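PDB 3FXA: SIS domain protein from Listeria monocytogenes str. 4b F2365, which probably binds phosphorylated sugars through its SIS domain and may act as a sugar-phosphate isomerase. Local coordinates for residues Lys40-Gly52 against Leu63-Leu77. Numbering follows the deposited sequence.
Sequences KIAECTGKIVVAG and LVHSFNCIERPAVFL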
loop_
_atom_site.group_PDB
_atom_site.type_symbol
_atom_site.label_atom_id
_atom_site.label_comp_id
_atom_site.label_asym_id
_atom_site.label_seq_id
_atom_site.Cartn_x
_atom_site.Cartn_y
_atom_site.Cartn_z
ATOM N N LYS A 40 -24.032 14.019 -3.215
ATOM C CA LYS A 40 -22.741 14.708 -3.046
ATOM C C LYS A 40 -21.626 14.055 -3.868
ATOM O O LYS A 40 -20.840 14.770 -4.496
ATOM C CB LYS A 40 -22.337 14.762 -1.575
ATOM C CG LYS A 40 -21.267 15.806 -1.240
ATOM C CD LYS A 40 -21.867 17.210 -1.183
ATOM C CE LYS A 40 -20.825 18.270 -0.846
ATOM N NZ LYS A 40 -21.390 19.637 -1.013
ATOM N N ILE A 41 -21.547 12.719 -3.858
ATOM C CA ILE A 41 -20.505 11.981 -4.606
ATOM C C ILE A 41 -20.741 12.075 -6.115
ATOM O O ILE A 41 -19.796 12.266 -6.871
ATOM C CB ILE A 41 -20.291 10.538 -4.094
ATOM C CG1 ILE A 41 -19.748 10.579 -2.660
ATOM C CG2 ILE A 41 -19.363 9.710 -5.022
ATOM C CD1 ILE A 41 -19.676 9.174 -2.000
ATOM N N ALA A 42 -21.999 12.010 -6.545
ATOM C CA ALA A 42 -22.351 12.222 -7.960
ATOM C C ALA A 42 -21.954 13.621 -8.461
ATOM O O ALA A 42 -21.483 13.750 -9.573
ATOM C CB ALA A 42 -23.842 12.021 -8.178
ATOM N N GLU A 43 -22.100 14.627 -7.601
ATOM C CA GLU A 43 -21.782 16.037 -7.919
ATOM C C GLU A 43 -20.286 16.374 -7.799
ATOM O O GLU A 43 -19.836 17.409 -8.300
ATOM C CB GLU A 43 -22.602 16.976 -7.003
ATOM C CG GLU A 43 -24.115 16.940 -7.305
ATOM C CD GLU A 43 -25.009 17.613 -6.257
ATOM O OE1 GLU A 43 -24.541 18.042 -5.181
ATOM O OE2 GLU A 43 -26.226 17.687 -6.519
ATOM N N CYS A 44 -19.510 15.505 -7.162
ATOM C CA CYS A 44 -18.078 15.797 -6.902
ATOM C C CYS A 44 -17.226 15.969 -8.169
ATOM O O CYS A 44 -17.163 15.090 -9.016
ATOM C CB CYS A 44 -17.494 14.712 -6.009
ATOM S SG CYS A 44 -15.864 15.104 -5.365
ATOM N N THR A 45 -16.573 17.130 -8.295
ATOM C CA THR A 45 -15.657 17.426 -9.410
ATOM C C THR A 45 -14.179 17.153 -9.059
ATOM O O THR A 45 -13.301 17.269 -9.934
ATOM C CB THR A 45 -15.784 18.902 -9.877
ATOM O OG1 THR A 45 -15.374 19.795 -8.832
ATOM C CG2 THR A 45 -17.220 19.193 -10.276
ATOM N N GLY A 46 -13.905 16.809 -7.799
ATOM C CA GLY A 46 -12.545 16.459 -7.346
ATOM C C GLY A 46 -12.399 14.950 -7.215
ATOM O O GLY A 46 -12.687 14.197 -8.155
ATOM N N LYS A 47 -11.959 14.510 -6.046
ATOM C CA LYS A 47 -11.801 13.087 -5.746
ATOM C C LYS A 47 -12.224 12.793 -4.333
ATOM O O LYS A 47 -12.407 13.692 -3.527
ATOM C CB LYS A 47 -10.346 12.662 -5.969
ATOM C CG LYS A 47 -9.343 13.350 -5.058
ATOM C CD LYS A 47 -7.938 13.039 -5.480
ATOM C CE LYS A 47 -6.951 13.816 -4.657
ATOM N NZ LYS A 47 -7.117 15.304 -4.738
ATOM N N ILE A 48 -12.370 11.497 -4.056
ATOM C CA ILE A 48 -12.762 11.015 -2.741
ATOM C C ILE A 48 -11.496 10.563 -2.003
ATOM O O ILE A 48 -10.806 9.690 -2.465
ATOM C CB ILE A 48 -13.758 9.855 -2.854
ATOM C CG1 ILE A 48 -14.998 10.264 -3.679
ATOM C CG2 ILE A 48 -14.185 9.390 -1.462
ATOM C CD1 ILE A 48 -15.914 9.096 -4.041
ATOM N N VAL A 49 -11.218 11.137 -0.848
ATOM C CA VAL A 49 -10.027 10.759 -0.063
ATOM C C VAL A 49 -10.581 9.988 1.134
ATOM O O VAL A 49 -11.400 10.520 1.866
ATOM C CB VAL A 49 -9.238 12.009 0.375
ATOM C CG1 VAL A 49 -7.996 11.604 1.120
ATOM C CG2 VAL A 49 -8.866 12.854 -0.851
ATOM N N VAL A 50 -10.170 8.732 1.334
ATOM C CA VAL A 50 -10.709 7.916 2.446
ATOM C C VAL A 50 -9.584 7.559 3.413
ATOM O O VAL A 50 -8.530 7.110 2.972
ATOM C CB VAL A 50 -11.439 6.647 1.974
ATOM C CG1 VAL A 50 -12.368 6.057 3.092
ATOM C CG2 VAL A 50 -12.263 6.945 0.730
ATOM N N ALA A 51 -9.831 7.733 4.719
ATOM C CA ALA A 51 -8.858 7.393 5.771
ATOM C C ALA A 51 -9.443 6.470 6.840
ATOM O O ALA A 51 -10.590 6.618 7.246
ATOM C CB ALA A 51 -8.358 8.671 6.451
ATOM N N GLY A 52 -8.631 5.539 7.312
ATOM C CA GLY A 52 -8.999 4.629 8.385
ATOM C C GLY A 52 -7.743 3.930 8.872
ATOM O O GLY A 52 -6.721 3.911 8.148
ATOM N N LEU A 63 -13.792 0.970 -0.256
ATOM C CA LEU A 63 -14.446 2.159 -0.816
ATOM C C LEU A 63 -13.637 2.751 -1.996
ATOM O O LEU A 63 -14.182 2.999 -3.089
ATOM C CB LEU A 63 -14.663 3.246 0.219
ATOM C CG LEU A 63 -15.850 3.198 1.195
ATOM C CD1 LEU A 63 -15.863 1.987 2.109
ATOM C CD2 LEU A 63 -15.878 4.500 1.989
ATOM N N VAL A 64 -12.342 2.937 -1.766
ATOM C CA VAL A 64 -11.424 3.495 -2.770
ATOM C C VAL A 64 -11.379 2.659 -4.036
ATOM O O VAL A 64 -11.551 3.198 -5.114
ATOM C CB VAL A 64 -10.003 3.695 -2.173
ATOM C CG1 VAL A 64 -8.945 3.964 -3.288
ATOM C CG2 VAL A 64 -10.003 4.824 -1.086
ATOM N N HIS A 65 -11.244 1.335 -3.922
ATOM C CA HIS A 65 -11.280 0.510 -5.131
ATOM C C HIS A 65 -12.606 0.647 -5.925
ATOM O O HIS A 65 -12.605 0.924 -7.140
ATOM C CB HIS A 65 -11.039 -0.973 -4.830
ATOM C CG HIS A 65 -11.167 -1.849 -6.048
ATOM N ND1 HIS A 65 -10.179 -1.938 -7.007
ATOM C CD2 HIS A 65 -12.207 -2.586 -6.512
ATOM C CE1 HIS A 65 -10.587 -2.718 -7.983
ATOM N NE2 HIS A 65 -11.814 -3.127 -7.711
ATOM N N SER A 66 -13.707 0.427 -5.219
ATOM C CA SER A 66 -15.027 0.440 -5.840
ATOM C C SER A 66 -15.462 1.795 -6.398
ATOM O O SER A 66 -16.116 1.827 -7.450
ATOM C CB SER A 66 -16.076 -0.217 -4.926
ATOM O OG SER A 66 -15.725 -1.584 -4.734
ATOM N N PHE A 67 -15.059 2.889 -5.754
ATOM C CA PHE A 67 -15.350 4.241 -6.274
ATOM C C PHE A 67 -14.608 4.402 -7.606
ATOM O O PHE A 67 -15.206 4.810 -8.619
ATOM C CB PHE A 67 -14.961 5.359 -5.284
ATOM C CG PHE A 67 -15.949 5.601 -4.206
ATOM C CD1 PHE A 67 -17.304 5.859 -4.522
ATOM C CD2 PHE A 67 -15.550 5.717 -2.869
ATOM C CE1 PHE A 67 -18.234 6.151 -3.499
ATOM C CE2 PHE A 67 -16.488 6.011 -1.864
ATOM C CZ PHE A 67 -17.805 6.218 -2.173
ATOM N N ASN A 68 -13.332 4.037 -7.643
ATOM C CA ASN A 68 -12.567 4.071 -8.901
ATOM C C ASN A 68 -13.196 3.243 -10.003
ATOM O O ASN A 68 -13.285 3.695 -11.142
ATOM C CB ASN A 68 -11.093 3.722 -8.710
ATOM C CG ASN A 68 -10.336 4.820 -8.014
ATOM O OD1 ASN A 68 -10.409 5.980 -8.425
ATOM N ND2 ASN A 68 -9.567 4.477 -6.994
ATOM N N CYS A 69 -13.711 2.064 -9.654
ATOM C CA CYS A 69 -14.371 1.211 -10.622
ATOM C C CYS A 69 -15.561 1.855 -11.337
ATOM O O CYS A 69 -15.834 1.495 -12.481
ATOM C CB CYS A 69 -14.816 -0.101 -9.975
ATOM S SG CYS A 69 -13.500 -1.172 -9.517
ATOM N N ILE A 70 -16.236 2.805 -10.660
ATOM C CA ILE A 70 -17.387 3.503 -11.224
ATOM C C ILE A 70 -17.059 4.948 -11.642
ATOM O O ILE A 70 -17.931 5.828 -11.661
ATOM C CB ILE A 70 -18.630 3.443 -10.317
ATOM C CG1 ILE A 70 -18.462 4.216 -9.012
ATOM C CG2 ILE A 70 -18.998 1.994 -10.056
ATOM C CD1 ILE A 70 -19.796 4.836 -8.514
ATOM N N GLU A 71 -15.792 5.185 -12.001
ATOM C CA GLU A 71 -15.341 6.502 -12.462
ATOM C C GLU A 71 -15.566 7.641 -11.459
ATOM O O GLU A 71 -15.980 8.741 -11.854
ATOM C CB GLU A 71 -15.908 6.799 -13.864
ATOM C CG GLU A 71 -15.177 6.082 -14.964
ATOM C CD GLU A 71 -13.807 6.703 -15.280
ATOM O OE1 GLU A 71 -13.628 7.944 -15.094
ATOM O OE2 GLU A 71 -12.928 5.956 -15.745
ATOM N N ARG A 72 -15.390 7.325 -10.172
ATOM C CA ARG A 72 -15.405 8.305 -9.090
ATOM C C ARG A 72 -13.993 8.236 -8.503
ATOM O O ARG A 72 -13.720 7.411 -7.604
ATOM C CB ARG A 72 -16.485 8.034 -8.034
ATOM C CG ARG A 72 -17.909 8.080 -8.595
ATOM C CD ARG A 72 -18.025 9.221 -9.569
ATOM N NE ARG A 72 -18.238 10.526 -8.996
ATOM C CZ ARG A 72 -18.036 11.655 -9.673
ATOM N NH1 ARG A 72 -17.587 11.623 -10.922
ATOM N NH2 ARG A 72 -18.259 12.811 -9.094
ATOM N N PRO A 73 -13.042 9.072 -9.037
ATOM C CA PRO A 73 -11.662 9.026 -8.524
ATOM C C PRO A 73 -11.601 9.042 -7.009
ATOM O O PRO A 73 -12.308 9.845 -6.371
ATOM C CB PRO A 73 -11.019 10.294 -9.067
ATOM C CG PRO A 73 -11.926 10.855 -10.032
ATOM C CD PRO A 73 -13.164 10.072 -10.117
ATOM N N ALA A 74 -10.775 8.152 -6.469
ATOM C CA ALA A 74 -10.628 7.963 -5.034
ATOM C C ALA A 74 -9.210 7.540 -4.696
ATOM O O ALA A 74 -8.536 6.914 -5.507
ATOM C CB ALA A 74 -11.603 6.939 -4.567
ATOM N N VAL A 75 -8.778 7.905 -3.499
ATOM C CA VAL A 75 -7.429 7.613 -2.996
ATOM C C VAL A 75 -7.474 7.305 -1.514
ATOM O O VAL A 75 -8.268 7.919 -0.786
ATOM C CB VAL A 75 -6.456 8.790 -3.254
ATOM C CG1 VAL A 75 -6.853 10.011 -2.458
ATOM C CG2 VAL A 75 -5.041 8.353 -2.864
ATOM N N PHE A 76 -6.648 6.351 -1.080
ATOM C CA PHE A 76 -6.531 6.027 0.338
ATOM C C PHE A 76 -5.543 6.995 0.968
ATOM O O PHE A 76 -4.455 7.207 0.416
ATOM C CB PHE A 76 -6.074 4.586 0.588
ATOM C CG PHE A 76 -5.936 4.259 2.054
ATOM C CD1 PHE A 76 -7.064 4.177 2.863
ATOM C CD2 PHE A 76 -4.690 4.043 2.621
ATOM C CE1 PHE A 76 -6.965 3.912 4.239
ATOM C CE2 PHE A 76 -4.565 3.758 3.984
ATOM C CZ PHE A 76 -5.714 3.679 4.795
ATOM N N LEU A 77 -5.918 7.586 2.092
ATOM C CA LEU A 77 -5.035 8.471 2.862
ATOM C C LEU A 77 -4.552 7.724 4.106
ATOM O O LEU A 77 -5.322 7.532 5.046
ATOM C CB LEU A 77 -5.775 9.757 3.216
ATOM C CG LEU A 77 -5.044 10.818 4.045
ATOM C CD1 LEU A 77 -3.750 11.289 3.340
ATOM C CD2 LEU A 77 -5.926 11.982 4.303
HETATM O O HOH W 1 -19.634 14.773 -11.237
#
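Ile48, in one of its two conformers, extends CG1 and CD1 away from its own carbonyl carbon (chi1 -56°, chi2 170°), and Phe67, its CG likewise opposite the carbonyl carbon, places its ring against that methyl. The two belong to the beta-alpha-beta unit formed by strand 48-51, helix 55-69 and strand 74-76 in the parallel sheet of the SIS domain. Ile48 CD1 stands over the ring centre of Phe67, 3.4 Å from the centroid, a CH-pi contact that fastens helix to strand. From helix 31-43, Ile41 CD1 comes within 3.5 Å of Phe67 CZ, while Ile171 of helix 157-177 also packs on this phenylalanine. Further along the strand Val50 and Val64 pass each other head to tail, Val50 CG2 3.6 Å from Val64 CG2, and Val50 meets Leu63 CD2 with its other methyl. On the other face of the sheet, Val49 and Val75 point the same way, flank to flank, and Val49 CG1 reaches Leu77 CB. The parallel strands are joined by four backbone hydrogen bonds, from Ile48 N to Pro73 O through to Leu77 N to Val50 O. Strand 74-76 is at one edge of the sheet in this chain, and its Val75 packs against Val75 of a second subunit. Asn68 ties the helix to this edge strand by accepting from Ala74 N and donating to Ala74 O. A Schellman motif, with Glu71 at positive phi, ends the helix and leads into Arg72. Bent at chi2 and chi3 in one of two conformers, Arg72 brings its guanidinium to the C-terminal end of helix 31-43, where a water accepts weakly from NH2 and donates to Ala42 O. There Arg72 NH2 donates to Ile41 O at 2.8 Å, NH2 lying close to the line of the Ile41 carbonyl bond and Ile41 O about 15° off the guanidinium plane.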